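Local coordinates for lumazine-binding protein (Silicibacter pomeroyi DSS-3, PDB 3FKA) that is of unknown function but adopts an NTF2-like fold and may bind a small molecule in the pocket such folds often form, at residues E31-G42 against H106-Y117. Numbering follows the deposited sequence. Where two conformers were deposited one is given.
Sequences ERIFFGKASEVG and HEGSWRIVSKVY. With EDO (1,2-ethanediol), chain Q; EDO (1,2-ethanediol), chain R.
Arg111 and Phe35 interlock where helix 27-33 runs into the curved sheet of this NTF2-like fold, whose strands 38-44 and 109-119 run parallel. With CG anti to the backbone N (chi1 -163°) and an extended chain, Arg111 passes its CD over the centre of the Phe35 ring, 3.8 Å from the centroid, and reaches the last turn of the helix. There its NH2 donates to Glu31 O at 3.0 Å, with the oxygen in the guanidinium plane, and NE makes a weak bond to Arg32 O, which probably lets the positive charge offset the carbonyl dipoles at the helix C-terminus. Cut back to alanine, Arg111 would probably leave Glu31 O without this donor and uncover one face of the Phe35 ring. Backbone bonds Ile112 N to Ile33 O and Phe35 N to Ile112 O pin the junction, while Ile112 CD1 lies over a face of the Phe34 ring, offset toward its rim. The chain turns a corner at Gly36 and Lys37 and pairs again with strand 109-119. Lys115, bent at chi3 (-51°), brings NZ to Glu40 OE2 in a 2.9 Å salt bridge on the anti side, tilted 32° out of the carboxylate plane; Asn51 and an unidentified molecule, probably from the crystallisation liquor, hydrogen-bond OE1. Gly42 CA sits against one face of the Tyr117 ring, and a water links Tyr117 OH to Glu40 O.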
loop_
_atom_site.group_PDB
_atom_site.type_symbol
_atom_site.label_atom_id
_atom_site.label_comp_id
_atom_site.label_asym_id
_atom_site.label_seq_id
_atom_site.Cartn_x
_atom_site.Cartn_y
_atom_site.Cartn_z
ATOM N N GLU B 31 -10.381 4.910 -24.609
ATOM C CA GLU B 31 -11.242 6.066 -24.380
ATOM C C GLU B 31 -12.337 5.727 -23.375
ATOM O O GLU B 31 -12.807 6.615 -22.682
ATOM C CB GLU B 31 -11.800 6.628 -25.706
ATOM C CG GLU B 31 -10.676 7.263 -26.535
ATOM C CD GLU B 31 -11.098 7.907 -27.855
ATOM O OE1 GLU B 31 -12.198 7.615 -28.395
ATOM O OE2 GLU B 31 -10.274 8.691 -28.395
ATOM N N ARG B 32 -12.742 4.461 -23.301
ATOM C CA ARG B 32 -13.757 4.026 -22.351
ATOM C C ARG B 32 -13.210 4.009 -20.935
ATOM O O ARG B 32 -13.835 4.520 -20.044
ATOM C CB ARG B 32 -14.277 2.619 -22.674
ATOM C CG ARG B 32 -15.253 2.031 -21.635
ATOM C CD ARG B 32 -15.616 0.585 -21.947
ATOM N NE ARG B 32 -16.437 0.013 -20.874
ATOM C CZ ARG B 32 -17.764 0.159 -20.724
ATOM N NH1 ARG B 32 -18.504 0.888 -21.568
ATOM N NH2 ARG B 32 -18.369 -0.435 -19.700
ATOM N N ILE B 33 -12.033 3.417 -20.752
ATOM C CA ILE B 33 -11.431 3.258 -19.399
ATOM C C ILE B 33 -10.677 4.417 -18.748
ATOM O O ILE B 33 -10.393 4.361 -17.530
ATOM C CB ILE B 33 -10.565 1.972 -19.377
ATOM C CG1 ILE B 33 -9.256 2.111 -20.168
ATOM C CG2 ILE B 33 -11.472 0.782 -19.831
ATOM C CD1 ILE B 33 -8.387 0.869 -20.111
ATOM N N PHE B 34 -10.327 5.409 -19.561
ATOM C CA PHE B 34 -9.659 6.626 -19.113
ATOM C C PHE B 34 -10.603 7.798 -19.321
ATOM O O PHE B 34 -11.208 7.928 -20.406
ATOM C CB PHE B 34 -8.392 6.934 -19.908
ATOM C CG PHE B 34 -7.198 6.109 -19.546
ATOM C CD1 PHE B 34 -6.907 4.930 -20.222
ATOM C CD2 PHE B 34 -6.336 6.529 -18.548
ATOM C CE1 PHE B 34 -5.805 4.168 -19.892
ATOM C CE2 PHE B 34 -5.216 5.759 -18.216
ATOM C CZ PHE B 34 -4.951 4.591 -18.898
ATOM N N PHE B 35 -10.732 8.644 -18.294
ATOM C CA PHE B 35 -11.486 9.874 -18.393
ATOM C C PHE B 35 -10.891 10.758 -19.483
ATOM O O PHE B 35 -9.678 10.717 -19.732
ATOM C CB PHE B 35 -11.469 10.662 -17.074
ATOM C CG PHE B 35 -12.464 10.182 -16.057
ATOM C CD1 PHE B 35 -13.777 10.626 -16.136
ATOM C CD2 PHE B 35 -12.114 9.343 -15.012
ATOM C CE1 PHE B 35 -14.742 10.234 -15.196
ATOM C CE2 PHE B 35 -13.090 8.949 -14.056
ATOM C CZ PHE B 35 -14.397 9.389 -14.174
ATOM N N GLY B 36 -11.732 11.570 -20.109
ATOM C CA GLY B 36 -11.294 12.506 -21.141
ATOM C C GLY B 36 -10.133 13.388 -20.734
ATOM O O GLY B 36 -9.224 13.593 -21.519
ATOM N N LYS B 37 -10.159 13.856 -19.485
ATOM C CA LYS B 37 -9.131 14.724 -18.924
ATOM C C LYS B 37 -8.030 13.973 -18.163
ATOM O O LYS B 37 -7.236 14.596 -17.439
ATOM C CB LYS B 37 -9.780 15.786 -18.023
ATOM C CG LYS B 37 -10.716 16.747 -18.709
ATOM C CD LYS B 37 -11.200 17.773 -17.687
ATOM C CE LYS B 37 -12.216 18.697 -18.267
ATOM N NZ LYS B 37 -12.755 19.680 -17.252
ATOM N N ALA B 38 -7.910 12.658 -18.368
ATOM C CA ALA B 38 -6.881 11.868 -17.710
ATOM C C ALA B 38 -5.494 12.239 -18.231
ATOM O O ALA B 38 -5.349 12.714 -19.367
ATOM C CB ALA B 38 -7.095 10.388 -17.930
ATOM N N SER B 39 -4.498 12.017 -17.388
ATOM C CA SER B 39 -3.105 12.279 -17.714
ATOM C C SER B 39 -2.240 11.033 -17.563
ATOM O O SER B 39 -2.589 10.147 -16.786
ATOM C CB SER B 39 -2.565 13.332 -16.755
ATOM O OG SER B 39 -2.655 12.844 -15.403
ATOM N N GLU B 40 -1.174 10.944 -18.363
ATOM C CA GLU B 40 -0.152 9.888 -18.260
ATOM C C GLU B 40 1.128 10.690 -18.106
ATOM O O GLU B 40 1.513 11.414 -19.033
ATOM C CB GLU B 40 -0.063 8.974 -19.451
ATOM C CG GLU B 40 1.105 7.998 -19.288
ATOM C CD GLU B 40 1.428 7.241 -20.514
ATOM O OE1 GLU B 40 1.727 7.879 -21.534
ATOM O OE2 GLU B 40 1.447 6.017 -20.439
ATOM N N VAL B 41 1.805 10.529 -16.974
ATOM C CA VAL B 41 2.977 11.329 -16.635
ATOM C C VAL B 41 4.170 10.536 -16.133
ATOM O O VAL B 41 4.032 9.651 -15.313
ATOM C CB VAL B 41 2.601 12.351 -15.519
ATOM C CG1 VAL B 41 3.732 13.327 -15.254
ATOM C CG2 VAL B 41 1.307 13.104 -15.877
ATOM N N GLY B 42 5.357 10.888 -16.595
ATOM C CA GLY B 42 6.572 10.239 -16.114
ATOM C C GLY B 42 7.748 10.804 -16.844
ATOM O O GLY B 42 7.578 11.734 -17.654
ATOM N N HIS B 106 -17.393 5.919 -10.860
ATOM C CA HIS B 106 -18.294 6.977 -11.303
ATOM C C HIS B 106 -19.369 6.393 -12.207
ATOM O O HIS B 106 -19.062 5.660 -13.157
ATOM C CB HIS B 106 -17.479 8.048 -12.015
ATOM C CG HIS B 106 -18.295 9.183 -12.535
ATOM N ND1 HIS B 106 -18.954 10.069 -11.706
ATOM C CD2 HIS B 106 -18.515 9.609 -13.796
ATOM C CE1 HIS B 106 -19.593 10.957 -12.446
ATOM N NE2 HIS B 106 -19.341 10.704 -13.717
ATOM N N GLU B 107 -20.623 6.717 -11.899
ATOM C CA GLU B 107 -21.767 6.203 -12.662
ATOM C C GLU B 107 -21.757 4.658 -12.769
ATOM O O GLU B 107 -22.005 4.095 -13.836
ATOM C CB GLU B 107 -21.824 6.875 -14.028
ATOM C CG GLU B 107 -22.009 8.357 -13.891
ATOM C CD GLU B 107 -22.078 9.092 -15.203
ATOM O OE1 GLU B 107 -21.752 8.535 -16.279
ATOM O OE2 GLU B 107 -22.458 10.270 -15.114
ATOM N N GLY B 108 -21.401 3.993 -11.672
ATOM C CA GLY B 108 -21.414 2.523 -11.629
ATOM C C GLY B 108 -20.194 1.768 -12.118
ATOM O O GLY B 108 -20.187 0.527 -12.069
ATOM N N SER B 109 -19.159 2.476 -12.568
ATOM C CA SER B 109 -17.964 1.779 -13.030
ATOM C C SER B 109 -16.662 2.544 -12.695
ATOM O O SER B 109 -16.658 3.765 -12.585
ATOM C CB SER B 109 -18.070 1.496 -14.519
ATOM O OG SER B 109 -18.070 2.664 -15.293
ATOM N N TRP B 110 -15.598 1.779 -12.493
ATOM C CA TRP B 110 -14.270 2.312 -12.179
ATOM C C TRP B 110 -13.634 2.829 -13.454
ATOM O O TRP B 110 -13.643 2.118 -14.474
ATOM C CB TRP B 110 -13.410 1.251 -11.508
ATOM C CG TRP B 110 -13.901 0.865 -10.149
ATOM C CD1 TRP B 110 -14.737 -0.169 -9.837
ATOM C CD2 TRP B 110 -13.595 1.520 -8.923
ATOM N NE1 TRP B 110 -14.952 -0.209 -8.472
ATOM C CE2 TRP B 110 -14.269 0.827 -7.891
ATOM C CE3 TRP B 110 -12.835 2.647 -8.592
ATOM C CZ2 TRP B 110 -14.181 1.208 -6.549
ATOM C CZ3 TRP B 110 -12.739 3.015 -7.245
ATOM C CH2 TRP B 110 -13.398 2.294 -6.247
ATOM N N ARG B 111 -13.091 4.052 -13.413
ATOM C CA ARG B 111 -12.504 4.675 -14.604
ATOM C C ARG B 111 -11.238 5.406 -14.153
ATOM O O ARG B 111 -11.211 6.030 -13.087
ATOM C CB ARG B 111 -13.524 5.582 -15.277
ATOM C CG ARG B 111 -13.190 5.962 -16.691
ATOM C CD ARG B 111 -14.309 6.791 -17.266
ATOM N NE ARG B 111 -14.070 7.059 -18.679
ATOM C CZ ARG B 111 -14.626 8.037 -19.378
ATOM N NH1 ARG B 111 -15.423 8.938 -18.817
ATOM N NH2 ARG B 111 -14.312 8.157 -20.667
ATOM N N ILE B 112 -10.205 5.326 -14.971
ATOM C CA ILE B 112 -8.886 5.852 -14.615
ATOM C C ILE B 112 -8.780 7.372 -14.755
ATOM O O ILE B 112 -9.085 7.955 -15.806
ATOM C CB ILE B 112 -7.782 5.176 -15.427
ATOM C CG1 ILE B 112 -7.825 3.649 -15.270
ATOM C CG2 ILE B 112 -6.426 5.744 -14.971
ATOM C CD1 ILE B 112 -6.925 2.886 -16.289
ATOM N N VAL B 113 -8.334 7.998 -13.673
ATOM C CA VAL B 113 -8.167 9.435 -13.577
ATOM C C VAL B 113 -6.761 9.861 -14.011
ATOM O O VAL B 113 -6.609 10.864 -14.716
ATOM C CB VAL B 113 -8.476 9.932 -12.140
ATOM C CG1 VAL B 113 -8.146 11.455 -11.978
ATOM C CG2 VAL B 113 -9.933 9.631 -11.799
ATOM N N SER B 114 -5.748 9.098 -13.601
ATOM C CA SER B 114 -4.384 9.425 -13.943
ATOM C C SER B 114 -3.488 8.229 -13.783
ATOM O O SER B 114 -3.804 7.300 -13.045
ATOM C CB SER B 114 -3.855 10.540 -13.016
ATOM O OG SER B 114 -2.512 10.912 -13.344
ATOM N N LYS B 115 -2.375 8.293 -14.489
ATOM C CA LYS B 115 -1.351 7.264 -14.441
ATOM C C LYS B 115 0.014 7.932 -14.372
ATOM O O LYS B 115 0.320 8.764 -15.207
ATOM C CB LYS B 115 -1.348 6.392 -15.690
ATOM C CG LYS B 115 -0.383 5.171 -15.620
ATOM C CD LYS B 115 0.116 4.737 -17.005
ATOM C CE LYS B 115 -1.002 4.538 -18.019
ATOM N NZ LYS B 115 -0.433 4.160 -19.331
ATOM N N VAL B 116 0.811 7.594 -13.348
ATOM C CA VAL B 116 2.203 8.080 -13.265
ATOM C C VAL B 116 2.997 6.799 -13.410
ATOM O O VAL B 116 2.527 5.728 -12.999
ATOM C CB VAL B 116 2.627 8.876 -12.005
ATOM C CG1 VAL B 116 1.858 10.199 -11.931
ATOM C CG2 VAL B 116 2.477 8.057 -10.740
ATOM N N TYR B 117 4.158 6.893 -14.057
ATOM C CA TYR B 117 4.982 5.731 -14.278
ATOM C C TYR B 117 6.461 6.028 -14.195
ATOM O O TYR B 117 6.910 7.202 -14.261
ATOM C CB TYR B 117 4.698 5.144 -15.687
ATOM C CG TYR B 117 5.170 6.081 -16.789
ATOM C CD1 TYR B 117 6.503 6.066 -17.244
ATOM C CD2 TYR B 117 4.313 7.036 -17.319
ATOM C CE1 TYR B 117 6.961 6.962 -18.194
ATOM C CE2 TYR B 117 4.771 7.930 -18.304
ATOM C CZ TYR B 117 6.091 7.888 -18.729
ATOM O OH TYR B 117 6.526 8.774 -19.703
HETATM C C1 EDO Q . -16.633 3.435 -18.418
HETATM O O1 EDO Q . -17.290 4.360 -17.528
HETATM C C2 EDO Q . -15.397 2.845 -17.771
HETATM O O2 EDO Q . -15.694 2.447 -16.439
HETATM C C1 EDO R . -14.806 14.781 -17.165
HETATM O O1 EDO R . -15.631 13.628 -17.438
HETATM C C2 EDO R . -13.351 14.365 -16.949
HETATM O O2 EDO R . -12.692 14.062 -18.177
HETATM O O HOH W 1 -14.733 11.800 -19.949
HETATM O O HOH W 2 4.160 10.365 -20.279
#